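Local atomic coordinates of CurD (Moorea producens 3L, PDB entry 5KP7), a protein that probably acts as a hydroxymethylglutaryl-CoA synthase-like acyltransferase of the thiolase-like superfamily and binds 4'-phosphopantetheine. Residues E249-H254 against C354-Y359; G261-E266 against R291-K296; F268-F273 against V308-V313; A284-M289 against A298-D303. The protein carries 3 engineered substitutions. All coordinates share one frame; numbering follows the deposited sequence.

Interaction 1 of 4, residues E249-H254 against C354-Y359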
loop_
_atom_site.group_PDB
_atom_site.type_symbol
_atom_site.label_atom_id
_atom_site.label_comp_id
_atom_site.label_asym_id
_atom_site.label_seq_id
_atom_site.Cartn_x
_atom_site.Cartn_y
_atom_site.Cartn_z
ATOM N N GLU A 249 16.475 -1.177 -0.907
ATOM C CA GLU A 249 17.859 -1.678 -0.897
ATOM C C GLU A 249 18.357 -2.030 0.507
ATOM O O GLU A 249 18.914 -3.119 0.721
ATOM C CB GLU A 249 18.791 -0.641 -1.544
ATOM C CG GLU A 249 20.276 -0.899 -1.320
ATOM C CD GLU A 249 21.216 -0.000 -2.118
ATOM O OE1 GLU A 249 20.779 0.907 -2.864
ATOM O OE2 GLU A 249 22.457 -0.231 -2.001
ATOM N N ASN A 250 18.197 -1.089 1.441
ATOM C CA ASN A 250 18.830 -1.230 2.763
ATOM C C ASN A 250 18.096 -2.206 3.680
ATOM O O ASN A 250 18.739 -2.936 4.418
ATOM C CB ASN A 250 19.032 0.133 3.449
ATOM C CG ASN A 250 20.194 0.911 2.883
ATOM O OD1 ASN A 250 21.342 0.563 3.110
ATOM N ND2 ASN A 250 19.914 1.974 2.160
ATOM N N ALA A 251 16.774 -2.245 3.632
ATOM C CA ALA A 251 16.048 -3.269 4.393
ATOM C C ALA A 251 16.382 -4.694 3.922
ATOM O O ALA A 251 16.582 -5.614 4.726
ATOM C CB ALA A 251 14.552 -3.005 4.351
ATOM N N TYR A 252 16.434 -4.870 2.614
ATOM C CA TYR A 252 16.817 -6.163 2.055
ATOM C C TYR A 252 18.260 -6.525 2.437
ATOM O O TYR A 252 18.524 -7.675 2.774
ATOM C CB TYR A 252 16.611 -6.241 0.536
ATOM C CG TYR A 252 16.982 -7.615 0.010
ATOM C CD1 TYR A 252 16.152 -8.712 0.254
ATOM C CD2 TYR A 252 18.186 -7.837 -0.667
ATOM C CE1 TYR A 252 16.502 -9.983 -0.148
ATOM C CE2 TYR A 252 18.528 -9.105 -1.078
ATOM C CZ TYR A 252 17.683 -10.168 -0.818
ATOM O OH TYR A 252 18.045 -11.431 -1.267
ATOM N N ARG A 253 19.174 -5.554 2.421
ATOM C CA ARG A 253 20.570 -5.826 2.820
ATOM C C ARG A 253 20.617 -6.347 4.247
ATOM O O ARG A 253 21.355 -7.274 4.542
ATOM C CB ARG A 253 21.456 -4.588 2.688
ATOM C CG ARG A 253 22.889 -4.856 3.171
ATOM C CD ARG A 253 23.910 -3.793 2.793
ATOM N NE ARG A 253 23.941 -3.571 1.344
ATOM C CZ ARG A 253 23.544 -2.455 0.716
ATOM N NH1 ARG A 253 23.093 -1.396 1.377
ATOM N NH2 ARG A 253 23.627 -2.396 -0.607
ATOM N N HIS A 254 19.818 -5.745 5.133
ATOM C CA HIS A 254 19.762 -6.170 6.533
ATOM C C HIS A 254 19.254 -7.615 6.638
ATOM O O HIS A 254 19.816 -8.443 7.373
ATOM C CB HIS A 254 18.901 -5.181 7.334
ATOM C CG HIS A 254 18.987 -5.344 8.815
ATOM N ND1 HIS A 254 17.922 -5.104 9.655
ATOM C CD2 HIS A 254 20.007 -5.731 9.614
ATOM C CE1 HIS A 254 18.282 -5.305 10.903
ATOM N NE2 HIS A 254 19.550 -5.695 10.907
ATOM N N CYS A 354 10.384 7.935 8.076
ATOM C CA CYS A 354 9.977 6.724 7.361
ATOM C C CYS A 354 10.448 5.480 8.146
ATOM O O CYS A 354 11.328 5.583 9.018
ATOM C CB CYS A 354 10.586 6.658 5.935
ATOM S SG CYS A 354 12.356 6.211 5.822
ATOM N N CYS A 355 9.884 4.317 7.815
ATOM C CA CYS A 355 10.387 3.027 8.308
ATOM C C CYS A 355 10.041 1.963 7.257
ATOM O O CYS A 355 9.124 2.147 6.455
ATOM C CB CYS A 355 9.824 2.676 9.692
ATOM S SG CYS A 355 10.785 1.402 10.549
ATOM N N SER A 356 10.788 0.877 7.238
ATOM C CA SER A 356 10.620 -0.170 6.257
ATOM C C SER A 356 11.089 -1.509 6.796
ATOM O O SER A 356 11.876 -1.564 7.734
ATOM C CB SER A 356 11.383 0.174 4.974
ATOM O OG SER A 356 12.800 0.074 5.156
ATOM N N GLU A 357 10.612 -2.578 6.165
ATOM C CA GLU A 357 10.967 -3.921 6.566
ATOM C C GLU A 357 10.837 -4.883 5.416
ATOM O O GLU A 357 9.889 -4.796 4.637
ATOM C CB GLU A 357 10.100 -4.381 7.747
ATOM C CG GLU A 357 10.471 -5.718 8.343
ATOM C CD GLU A 357 9.995 -5.944 9.771
ATOM O OE1 GLU A 357 10.069 -7.109 10.208
ATOM O OE2 GLU A 357 9.625 -4.976 10.490
ATOM N N PHE A 358 11.800 -5.794 5.314
ATOM C CA PHE A 358 11.743 -6.919 4.379
ATOM C C PHE A 358 11.659 -8.205 5.184
ATOM O O PHE A 358 12.412 -8.401 6.154
ATOM C CB PHE A 358 12.967 -6.940 3.462
ATOM C CG PHE A 358 12.887 -7.984 2.366
ATOM C CD1 PHE A 358 13.219 -9.323 2.604
ATOM C CD2 PHE A 358 12.433 -7.638 1.104
ATOM C CE1 PHE A 358 13.109 -10.288 1.597
ATOM C CE2 PHE A 358 12.301 -8.594 0.104
ATOM C CZ PHE A 358 12.662 -9.906 0.344
ATOM N N TYR A 359 10.711 -9.074 4.814
ATOM C CA TYR A 359 10.477 -10.308 5.552
ATOM C C TYR A 359 9.906 -11.355 4.615
ATOM O O TYR A 359 9.744 -11.063 3.448
ATOM C CB TYR A 359 9.572 -10.061 6.750
ATOM C CG TYR A 359 8.208 -9.439 6.501
ATOM C CD1 TYR A 359 8.062 -8.098 6.189
ATOM C CD2 TYR A 359 7.056 -10.168 6.721
ATOM C CE1 TYR A 359 6.802 -7.509 6.033
ATOM C CE2 TYR A 359 5.782 -9.580 6.587
ATOM C CZ TYR A 359 5.671 -8.246 6.273
ATOM O OH TYR A 359 4.403 -7.671 6.180
#
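Tyr-252 presents its edge to the face of Phe-358 in a T-shaped stack, with ring centroids 4.9 Å apart and planes at 81°. The atom that enters is Tyr-252 CD1, which sits 3.5 Å above the Phe-358 ring plane and over its centre; accordingly it lies within a narrow range of distances from all six ring carbons. Both side chains have CG anti to the backbone N (chi1 -178° in Tyr-252) and run side by side in the same direction, which brings the edge of one ring against the face of the other. Phe-268 and Tyr-255 also meet Phe-358 edge-to-face, making Tyr-252 one member of an aromatic cluster.

The remaining contacts are van der Waals and close to the backbone. Ala-251 CB points at the strand, 3.6 Å from Ser-356 OG and 4.3 Å from Phe-358 CB. The small residue is consistent with the close approach of the axis of 249-254, 7.0 Å from that of strand 355-359 at a crossing angle of -44°.

No hydrogen bond links the two segments. Ser-356 OG instead bonds to Tyr-218 O on the adjoining strand 208-219, while Arg-253 NH2 and Glu-249 OE2 form a salt bridge at 2.8 Å along the helix. Helix 237-258 is thus laid on the sheet of this thiolase-like fold through carbon surfaces and ring geometry, with Ser-356 and Arg-253 each finding a polar partner on its own side.

Interaction 2 of 4, residues G261-E266 against R291-K296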
loop_
_atom_site.group_PDB
_atom_site.type_symbol
_atom_site.label_atom_id
_atom_site.label_comp_id
_atom_site.label_asym_id
_atom_site.label_seq_id
_atom_site.Cartn_x
_atom_site.Cartn_y
_atom_site.Cartn_z
ATOM N N GLY A 261 23.281 -16.711 2.577
ATOM C CA GLY A 261 23.151 -17.385 1.284
ATOM C C GLY A 261 21.868 -17.066 0.528
ATOM O O GLY A 261 21.637 -17.609 -0.553
ATOM N N VAL A 262 21.030 -16.188 1.055
ATOM C CA VAL A 262 19.804 -15.830 0.347
ATOM C C VAL A 262 20.131 -15.118 -0.971
ATOM O O VAL A 262 21.122 -14.387 -1.056
ATOM C CB VAL A 262 18.853 -15.006 1.231
ATOM C CG1 VAL A 262 19.349 -13.570 1.412
ATOM C CG2 VAL A 262 17.450 -15.030 0.655
ATOM N N ASP A 263 19.330 -15.388 -1.997
ATOM C CA ASP A 263 19.498 -14.803 -3.328
ATOM C C ASP A 263 18.202 -14.143 -3.752
ATOM O O ASP A 263 17.159 -14.758 -3.638
ATOM C CB ASP A 263 19.888 -15.885 -4.343
ATOM C CG ASP A 263 20.205 -15.303 -5.701
ATOM O OD1 ASP A 263 21.410 -15.032 -5.949
ATOM O OD2 ASP A 263 19.279 -15.109 -6.506
ATOM N N TYR A 264 18.274 -12.906 -4.238
ATOM C CA TYR A 264 17.072 -12.136 -4.533
ATOM C C TYR A 264 16.223 -12.760 -5.649
ATOM O O TYR A 264 15.020 -12.599 -5.637
ATOM C CB TYR A 264 17.428 -10.706 -4.892
ATOM C CG TYR A 264 16.267 -9.768 -5.007
ATOM C CD1 TYR A 264 15.578 -9.314 -3.864
ATOM C CD2 TYR A 264 15.877 -9.277 -6.234
ATOM C CE1 TYR A 264 14.505 -8.449 -3.967
ATOM C CE2 TYR A 264 14.815 -8.395 -6.346
ATOM C CZ TYR A 264 14.151 -7.977 -5.201
ATOM O OH TYR A 264 13.107 -7.100 -5.283
ATOM N N ARG A 265 16.850 -13.460 -6.591
ATOM C CA ARG A 265 16.089 -14.208 -7.597
ATOM C C ARG A 265 15.731 -15.595 -7.110
ATOM O O ARG A 265 14.577 -15.990 -7.166
ATOM C CB ARG A 265 16.838 -14.321 -8.922
ATOM C CG ARG A 265 16.018 -15.070 -9.972
ATOM C CD ARG A 265 16.468 -14.831 -11.403
ATOM N NE ARG A 265 17.912 -14.765 -11.522
ATOM C CZ ARG A 265 18.592 -14.020 -12.411
ATOM N NH1 ARG A 265 17.976 -13.236 -13.316
ATOM N NH2 ARG A 265 19.921 -14.059 -12.397
ATOM N N GLU A 266 16.714 -16.345 -6.643
ATOM C CA GLU A 266 16.514 -17.777 -6.405
ATOM C C GLU A 266 15.726 -18.140 -5.160
ATOM O O GLU A 266 15.090 -19.181 -5.144
ATOM C CB GLU A 266 17.864 -18.528 -6.377
ATOM C CG GLU A 266 18.653 -18.402 -7.662
ATOM C CD GLU A 266 17.873 -18.902 -8.864
ATOM O OE1 GLU A 266 17.393 -20.066 -8.834
ATOM O OE2 GLU A 266 17.731 -18.141 -9.851
ATOM N N ARG A 291 21.066 -4.114 -9.603
ATOM C CA ARG A 291 22.159 -4.013 -8.623
ATOM C C ARG A 291 22.577 -5.382 -8.057
ATOM O O ARG A 291 23.776 -5.697 -7.995
ATOM C CB ARG A 291 21.781 -3.051 -7.507
ATOM C CG ARG A 291 22.946 -2.656 -6.587
ATOM C CD ARG A 291 22.480 -1.737 -5.466
ATOM N NE ARG A 291 21.228 -2.245 -4.924
ATOM C CZ ARG A 291 21.091 -3.207 -3.998
ATOM N NH1 ARG A 291 22.151 -3.782 -3.408
ATOM N NH2 ARG A 291 19.859 -3.585 -3.648
ATOM N N LEU A 292 21.610 -6.222 -7.698
ATOM C CA LEU A 292 21.924 -7.479 -7.009
ATOM C C LEU A 292 22.310 -8.611 -7.960
ATOM O O LEU A 292 23.131 -9.451 -7.619
ATOM C CB LEU A 292 20.752 -7.921 -6.139
ATOM C CG LEU A 292 20.468 -6.991 -4.959
ATOM C CD1 LEU A 292 19.099 -7.291 -4.368
ATOM C CD2 LEU A 292 21.560 -7.098 -3.901
ATOM N N LYS A 293 21.708 -8.638 -9.138
ATOM C CA LYS A 293 21.890 -9.751 -10.064
ATOM C C LYS A 293 22.567 -9.354 -11.387
ATOM O O LYS A 293 22.885 -10.237 -12.186
ATOM C CB LYS A 293 20.523 -10.397 -10.325
ATOM C CG LYS A 293 19.833 -10.985 -9.096
ATOM C CD LYS A 293 20.605 -12.069 -8.356
ATOM C CE LYS A 293 20.893 -13.281 -9.249
ATOM N NZ LYS A 293 21.659 -14.337 -8.534
ATOM N N ARG A 294 22.810 -8.058 -11.608
ATOM C CA ARG A 294 23.346 -7.542 -12.887
ATOM C C ARG A 294 22.555 -8.020 -14.098
ATOM O O ARG A 294 23.123 -8.314 -15.174
ATOM C CB ARG A 294 24.818 -7.924 -13.036
ATOM C CG ARG A 294 25.654 -7.483 -11.856
ATOM C CD ARG A 294 26.952 -8.259 -11.801
ATOM N NE ARG A 294 27.984 -7.440 -11.173
ATOM C CZ ARG A 294 28.688 -6.482 -11.787
ATOM N NH1 ARG A 294 28.499 -6.191 -13.084
ATOM N NH2 ARG A 294 29.599 -5.803 -11.092
ATOM N N ALA A 295 21.235 -8.098 -13.927
ATOM C CA ALA A 295 20.367 -8.679 -14.943
ATOM C C ALA A 295 20.169 -7.697 -16.084
ATOM O O ALA A 295 20.197 -6.481 -15.873
ATOM C CB ALA A 295 19.026 -9.052 -14.333
ATOM N N LYS A 296 19.960 -8.239 -17.283
ATOM C CA LYS A 296 19.728 -7.441 -18.491
ATOM C C LYS A 296 18.244 -7.042 -18.564
ATOM O O LYS A 296 17.425 -7.672 -17.905
ATOM C CB LYS A 296 20.107 -8.246 -19.718
ATOM C CG LYS A 296 21.593 -8.579 -19.798
ATOM C CD LYS A 296 21.896 -9.618 -20.873
ATOM C CE LYS A 296 21.441 -9.181 -22.266
ATOM N NZ LYS A 296 21.947 -10.098 -23.328
#
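Tyr-264 and Leu-292 mark the closest backbone approach, 7.2 Å between their CA atoms, so side chains must bridge the segments. In 261-266 the backbone turns into helical phi/psi from Tyr-264 onward, whereas 291-296 leaves its helix at Arg-294, where phi is positive.

The two oxygens of Asp-263 have separate tasks: OD2 holds its own backbone, OD1 the other segment. OD2 accepts from Arg-265 N in an Asx turn and from Glu-266 N, each at 2.9 Å; the first donor comes from above the carboxylate plane, 38° out of it, and the second on the anti side. OD1 offers its syn lone pair to Lys-293 NZ at 2.7 Å, a hydrogen-bonded salt bridge. Lys-293 reaches it by folding at chi2 and chi3 (-59° and -60°), which also sets its CE 3.4 Å from Arg-265 NH2. The neighbouring positive charges of Arg-265 and Lys-293 each have a carboxylate, since Arg-265 NH1 pairs with Glu-299. An asparagine in place of Asp-263 would probably leave the Lys-293 ammonium without its anionic mate. Leu-292 CD1 makes an off-centre CH-pi contact with the Tyr-264 ring, 4.3 Å from its centroid.

Beyond that ring lie Leu-271 and Phe-273 of strand 270-273, with Met-288 of helix 278-293 and Tyr-252 of helix 237-258 also against it. The loop between helix 237-258 and strand 270-273 is thereby fastened to the end of helix 278-293.

Interaction 3 of 4, residues F268-F273 against V308-V313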
loop_
_atom_site.group_PDB
_atom_site.type_symbol
_atom_site.label_atom_id
_atom_site.label_comp_id
_atom_site.label_asym_id
_atom_site.label_seq_id
_atom_site.Cartn_x
_atom_site.Cartn_y
_atom_site.Cartn_z
ATOM N N PHE A 268 13.167 -16.474 -3.655
ATOM C CA PHE A 268 11.792 -15.980 -3.569
ATOM C C PHE A 268 11.078 -16.336 -4.854
ATOM O O PHE A 268 11.468 -15.897 -5.927
ATOM C CB PHE A 268 11.760 -14.463 -3.315
ATOM C CG PHE A 268 12.569 -14.065 -2.130
ATOM C CD1 PHE A 268 12.109 -14.332 -0.856
ATOM C CD2 PHE A 268 13.829 -13.498 -2.290
ATOM C CE1 PHE A 268 12.865 -14.010 0.249
ATOM C CE2 PHE A 268 14.602 -13.191 -1.190
ATOM C CZ PHE A 268 14.116 -13.437 0.089
ATOM N N ASP A 269 10.052 -17.156 -4.738
ATOM C CA ASP A 269 9.181 -17.468 -5.885
ATOM C C ASP A 269 8.349 -16.300 -6.345
ATOM O O ASP A 269 8.090 -16.154 -7.558
ATOM C CB ASP A 269 8.292 -18.643 -5.539
ATOM C CG ASP A 269 9.096 -19.866 -5.224
ATOM O OD1 ASP A 269 9.756 -20.375 -6.146
ATOM O OD2 ASP A 269 9.136 -20.287 -4.058
ATOM N N TYR A 270 7.915 -15.473 -5.389
ATOM C CA TYR A 270 7.172 -14.242 -5.667
ATOM C C TYR A 270 7.683 -13.135 -4.754
ATOM O O TYR A 270 8.291 -13.423 -3.712
ATOM C CB TYR A 270 5.673 -14.446 -5.434
ATOM C CG TYR A 270 5.106 -15.484 -6.363
ATOM C CD1 TYR A 270 4.832 -15.178 -7.687
ATOM C CD2 TYR A 270 4.932 -16.781 -5.935
ATOM C CE1 TYR A 270 4.360 -16.140 -8.559
ATOM C CE2 TYR A 270 4.455 -17.766 -6.802
ATOM C CZ TYR A 270 4.175 -17.447 -8.112
ATOM O OH TYR A 270 3.746 -18.423 -9.007
ATOM N N LEU A 271 7.435 -11.898 -5.164
ATOM C CA LEU A 271 7.734 -10.706 -4.366
ATOM C C LEU A 271 6.506 -9.825 -4.305
ATOM O O LEU A 271 5.903 -9.526 -5.339
ATOM C CB LEU A 271 8.887 -9.935 -5.000
ATOM C CG LEU A 271 10.223 -10.667 -5.048
ATOM C CD1 LEU A 271 11.145 -9.959 -6.020
ATOM C CD2 LEU A 271 10.863 -10.798 -3.674
ATOM N N SER A 272 6.115 -9.442 -3.080
ATOM C CA SER A 272 5.014 -8.514 -2.829
ATOM C C SER A 272 5.568 -7.254 -2.189
ATOM O O SER A 272 6.499 -7.336 -1.357
ATOM C CB SER A 272 3.950 -9.136 -1.926
ATOM O OG SER A 272 2.985 -9.830 -2.734
ATOM N N PHE A 273 5.021 -6.113 -2.590
ATOM C CA PHE A 273 5.563 -4.807 -2.175
ATOM C C PHE A 273 4.427 -3.910 -1.717
ATOM O O PHE A 273 3.297 -4.014 -2.235
ATOM C CB PHE A 273 6.187 -4.101 -3.382
ATOM C CG PHE A 273 7.431 -4.762 -3.979
ATOM C CD1 PHE A 273 7.321 -5.840 -4.836
ATOM C CD2 PHE A 273 8.687 -4.206 -3.786
ATOM C CE1 PHE A 273 8.456 -6.374 -5.448
ATOM C CE2 PHE A 273 9.830 -4.732 -4.390
ATOM C CZ PHE A 273 9.704 -5.850 -5.202
ATOM N N VAL A 308 6.291 -10.593 -9.815
ATOM C CA VAL A 308 5.777 -9.351 -9.239
ATOM C C VAL A 308 4.380 -8.999 -9.763
ATOM O O VAL A 308 3.517 -8.567 -8.985
ATOM C CB VAL A 308 6.743 -8.197 -9.504
ATOM C CG1 VAL A 308 6.267 -6.945 -8.780
ATOM C CG2 VAL A 308 8.151 -8.574 -9.082
ATOM N N MET A 309 4.119 -9.194 -11.051
ATOM C CA MET A 309 2.807 -8.876 -11.581
ATOM C C MET A 309 1.615 -9.546 -10.835
ATOM O O MET A 309 0.569 -8.909 -10.655
ATOM C CB MET A 309 2.782 -9.153 -13.088
ATOM C CG MET A 309 1.612 -8.596 -13.810
ATOM S SD MET A 309 1.632 -6.778 -13.904
ATOM C CE MET A 309 -0.115 -6.701 -13.707
ATOM N N PRO A 310 1.752 -10.815 -10.378
ATOM C CA PRO A 310 0.577 -11.427 -9.720
ATOM C C PRO A 310 0.098 -10.623 -8.495
ATOM O O PRO A 310 -1.121 -10.451 -8.303
ATOM C CB PRO A 310 1.087 -12.824 -9.324
ATOM C CG PRO A 310 2.083 -13.121 -10.408
ATOM C CD PRO A 310 2.798 -11.821 -10.651
ATOM N N GLY A 311 1.040 -10.085 -7.745
ATOM C CA GLY A 311 0.725 -9.243 -6.572
ATOM C C GLY A 311 0.087 -7.917 -6.914
ATOM O O GLY A 311 -0.617 -7.316 -6.069
ATOM N N LEU A 312 0.313 -7.419 -8.129
ATOM C CA LEU A 312 -0.270 -6.136 -8.541
ATOM C C LEU A 312 -1.732 -6.199 -8.956
ATOM O O LEU A 312 -2.392 -5.188 -9.011
ATOM C CB LEU A 312 0.561 -5.502 -9.662
ATOM C CG LEU A 312 2.002 -5.199 -9.231
ATOM C CD1 LEU A 312 2.781 -4.661 -10.415
ATOM C CD2 LEU A 312 2.063 -4.209 -8.075
ATOM N N VAL A 313 -2.240 -7.382 -9.274
ATOM C CA VAL A 313 -3.562 -7.516 -9.851
ATOM C C VAL A 313 -4.632 -6.843 -8.977
ATOM O O VAL A 313 -5.400 -6.031 -9.489
ATOM C CB VAL A 313 -3.913 -8.996 -10.116
ATOM C CG1 VAL A 313 -5.371 -9.168 -10.526
ATOM C CG2 VAL A 313 -2.986 -9.562 -11.189
HETATM O O HOH W 1 3.829 -7.920 -6.328
#
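Phe-273 and Val-308 make the nearest side-chain contact, CE1 of the ring to CG1 of the valine at 4.0 Å, their side chains crossing at about a right angle. CG1 is the branch anti to the valine's backbone N (chi1 -174°); the other branch, CG2, faces Leu-271 CB at 4.4 Å. One valine therefore meets two alternate strand residues, Leu-271 and Phe-273. At the other end of the strand, Pro-310 CG lies 4.2 Å from Tyr-270 CE1.

The polar contact is carried by water. A single molecule donates to Leu-271 O and to Val-308 O, 2.8 Å from each, and so ties two backbone carbonyls that could not bond to one another. Close by, Gly-311 CA comes within 4.5 Å of Ser-272 OG, a hydroxyl bonded to Thr-333 and Ser-329 of helix 325-336.

No direct hydrogen bond joins the segments. Strand 270-273, at the end of the sheet within this chain, meets the start of helix 309-318 through loose apolar contacts and a water that employs both its hydrogens to satisfy two acceptors.

Interaction 4 of 4, residues A284-M289 against A298-D303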
loop_
_atom_site.group_PDB
_atom_site.type_symbol
_atom_site.label_atom_id
_atom_site.label_comp_id
_atom_site.label_asym_id
_atom_site.label_seq_id
_atom_site.Cartn_x
_atom_site.Cartn_y
_atom_site.Cartn_z
ATOM N N ALA A 284 11.187 -0.238 -8.813
ATOM C CA ALA A 284 11.933 -0.759 -7.664
ATOM C C ALA A 284 12.517 -2.154 -7.907
ATOM O O ALA A 284 13.692 -2.410 -7.631
ATOM C CB ALA A 284 11.067 -0.742 -6.408
ATOM N N HIS A 285 11.696 -3.040 -8.462
ATOM C CA HIS A 285 12.131 -4.390 -8.774
ATOM C C HIS A 285 13.283 -4.333 -9.795
ATOM O O HIS A 285 14.261 -5.063 -9.649
ATOM C CB HIS A 285 10.949 -5.211 -9.318
ATOM C CG HIS A 285 11.341 -6.511 -9.940
ATOM N ND1 HIS A 285 11.478 -6.653 -11.301
ATOM C CD2 HIS A 285 11.627 -7.718 -9.405
ATOM C CE1 HIS A 285 11.842 -7.889 -11.582
ATOM N NE2 HIS A 285 11.934 -8.556 -10.450
ATOM N N ARG A 286 13.156 -3.469 -10.793
ATOM C CA ARG A 286 14.198 -3.314 -11.814
ATOM C C ARG A 286 15.503 -2.843 -11.162
ATOM O O ARG A 286 16.577 -3.403 -11.419
ATOM C CB ARG A 286 13.745 -2.327 -12.879
ATOM C CG ARG A 286 14.790 -1.980 -13.954
ATOM C CD ARG A 286 14.480 -0.602 -14.535
ATOM N NE ARG A 286 13.198 -0.623 -15.157
ATOM C CZ ARG A 286 12.206 0.261 -15.061
ATOM N NH1 ARG A 286 12.285 1.426 -14.426
ATOM N NH2 ARG A 286 11.095 -0.038 -15.716
ATOM N N ASN A 287 15.402 -1.854 -10.272
ATOM C CA ASN A 287 16.591 -1.343 -9.583
ATOM C C ASN A 287 17.271 -2.434 -8.747
ATOM O O ASN A 287 18.499 -2.604 -8.780
ATOM C CB ASN A 287 16.203 -0.141 -8.718
ATOM C CG ASN A 287 17.399 0.543 -8.087
ATOM O OD1 ASN A 287 17.432 0.750 -6.869
ATOM N ND2 ASN A 287 18.352 0.938 -8.903
ATOM N N MET A 288 16.470 -3.194 -8.009
ATOM C CA MET A 288 17.009 -4.299 -7.232
ATOM C C MET A 288 17.688 -5.379 -8.087
ATOM O O MET A 288 18.788 -5.840 -7.758
ATOM C CB MET A 288 15.918 -4.953 -6.387
ATOM C CG MET A 288 15.318 -4.031 -5.317
ATOM S SD MET A 288 16.403 -3.778 -3.900
ATOM C CE MET A 288 16.141 -5.327 -3.052
ATOM N N MET A 289 17.019 -5.791 -9.168
ATOM C CA MET A 289 17.574 -6.809 -10.082
ATOM C C MET A 289 18.872 -6.328 -10.762
ATOM O O MET A 289 19.833 -7.102 -10.870
ATOM C CB MET A 289 16.545 -7.242 -11.125
ATOM C CG MET A 289 15.388 -8.080 -10.571
ATOM S SD MET A 289 15.882 -9.710 -9.976
ATOM C CE MET A 289 16.207 -10.573 -11.507
ATOM N N ALA A 298 15.630 -7.332 -20.714
ATOM C CA ALA A 298 14.602 -8.349 -21.065
ATOM C C ALA A 298 14.384 -9.385 -19.939
ATOM O O ALA A 298 13.254 -9.704 -19.585
ATOM C CB ALA A 298 14.917 -9.024 -22.386
ATOM N N GLU A 299 15.479 -9.854 -19.365
ATOM C CA GLU A 299 15.498 -10.788 -18.248
ATOM C C GLU A 299 14.736 -10.190 -17.038
ATOM O O GLU A 299 13.916 -10.868 -16.399
ATOM C CB GLU A 299 16.953 -10.987 -17.893
ATOM C CG GLU A 299 17.362 -12.063 -16.917
ATOM C CD GLU A 299 18.910 -12.078 -16.734
ATOM O OE1 GLU A 299 19.686 -11.506 -17.577
ATOM O OE2 GLU A 299 19.368 -12.633 -15.703
ATOM N N ILE A 300 14.983 -8.913 -16.778
ATOM C CA ILE A 300 14.307 -8.229 -15.657
ATOM C C ILE A 300 12.816 -8.171 -15.915
ATOM O O ILE A 300 12.017 -8.428 -14.992
ATOM C CB ILE A 300 14.883 -6.812 -15.411
ATOM C CG1 ILE A 300 16.310 -6.969 -14.845
ATOM C CG2 ILE A 300 13.978 -5.985 -14.513
ATOM C CD1 ILE A 300 17.044 -5.658 -14.606
ATOM N N GLU A 301 12.426 -7.833 -17.147
ATOM C CA GLU A 301 10.999 -7.725 -17.467
ATOM C C GLU A 301 10.296 -9.083 -17.358
ATOM O O GLU A 301 9.160 -9.151 -16.864
ATOM C CB GLU A 301 10.774 -7.050 -18.835
ATOM C CG GLU A 301 9.320 -7.064 -19.336
ATOM C CD GLU A 301 8.291 -6.437 -18.416
ATOM O OE1 GLU A 301 8.651 -5.716 -17.449
ATOM O OE2 GLU A 301 7.066 -6.707 -18.633
ATOM N N ALA A 302 10.949 -10.154 -17.823
ATOM C CA ALA A 302 10.374 -11.500 -17.664
ATOM C C ALA A 302 10.218 -11.855 -16.183
ATOM O O ALA A 302 9.207 -12.418 -15.778
ATOM C CB ALA A 302 11.227 -12.547 -18.369
ATOM N N ASP A 303 11.233 -11.501 -15.380
ATOM C CA ASP A 303 11.204 -11.764 -13.957
ATOM C C ASP A 303 10.092 -10.959 -13.283
ATOM O O ASP A 303 9.389 -11.497 -12.395
ATOM C CB ASP A 303 12.572 -11.449 -13.319
ATOM C CG ASP A 303 12.655 -11.920 -11.885
ATOM O OD1 ASP A 303 12.691 -13.164 -11.643
ATOM O OD2 ASP A 303 12.638 -11.068 -10.987
#
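His-285 brings the edge of its imidazole to Asp-303: NE2 donates to OD2 over 2.7 Å at 154°, the acceptor lying in the ring plane. The oxygen uses its anti lone pair, and ring and carboxylate are only 15° from coplanar. At the same edge, CE1 is 3.5 Å from Ile-300 O. Met-289 CG sits over one ring face, and the bent end of that side chain returns to place CE 3.6 Å from Asp-303 OD2.

These are consecutive helices, 278-293 and 297-307, that cross steeply after a short connection: the axes of 284-289 and 298-303 come within 10.0 Å, their N-to-C directions 129° apart. Ile-300 wedges between them: CG1 packs on Met-289 CB at 3.7 Å, while CG2, anti to the backbone N, rests on Arg-286 CA at 3.8 Å. A leucine in place of His-285 would probably cost Asp-303 OD2 this in-plane donor and part of its hold on the helix. The other carboxylate oxygen, OD1, is gripped by Arg-306 and Arg-307.

In the fold
Interactions 1 and 3 are buried and both reach the same sheet, interaction 1 through strand 355-363 and interaction 3 through strand 270-273; rings and aliphatic groups dominate there, with a bridging water in interaction 3 only. Interaction 4 is also buried but joins two helices about a histidine-carboxylate bond. Interaction 2, partly buried and farthest out, its centre about 27 Å from the centre of the chain, relies most on charge. It shares helix 278-293 with interaction 4, and the Arg-265 to Glu-299 salt bridge connects them. Phe-268 against Phe-358 joins interactions 1 and 3, while Val-308 CG2, 3.6 Å from His-285 CD2, joins interactions 3 and 4.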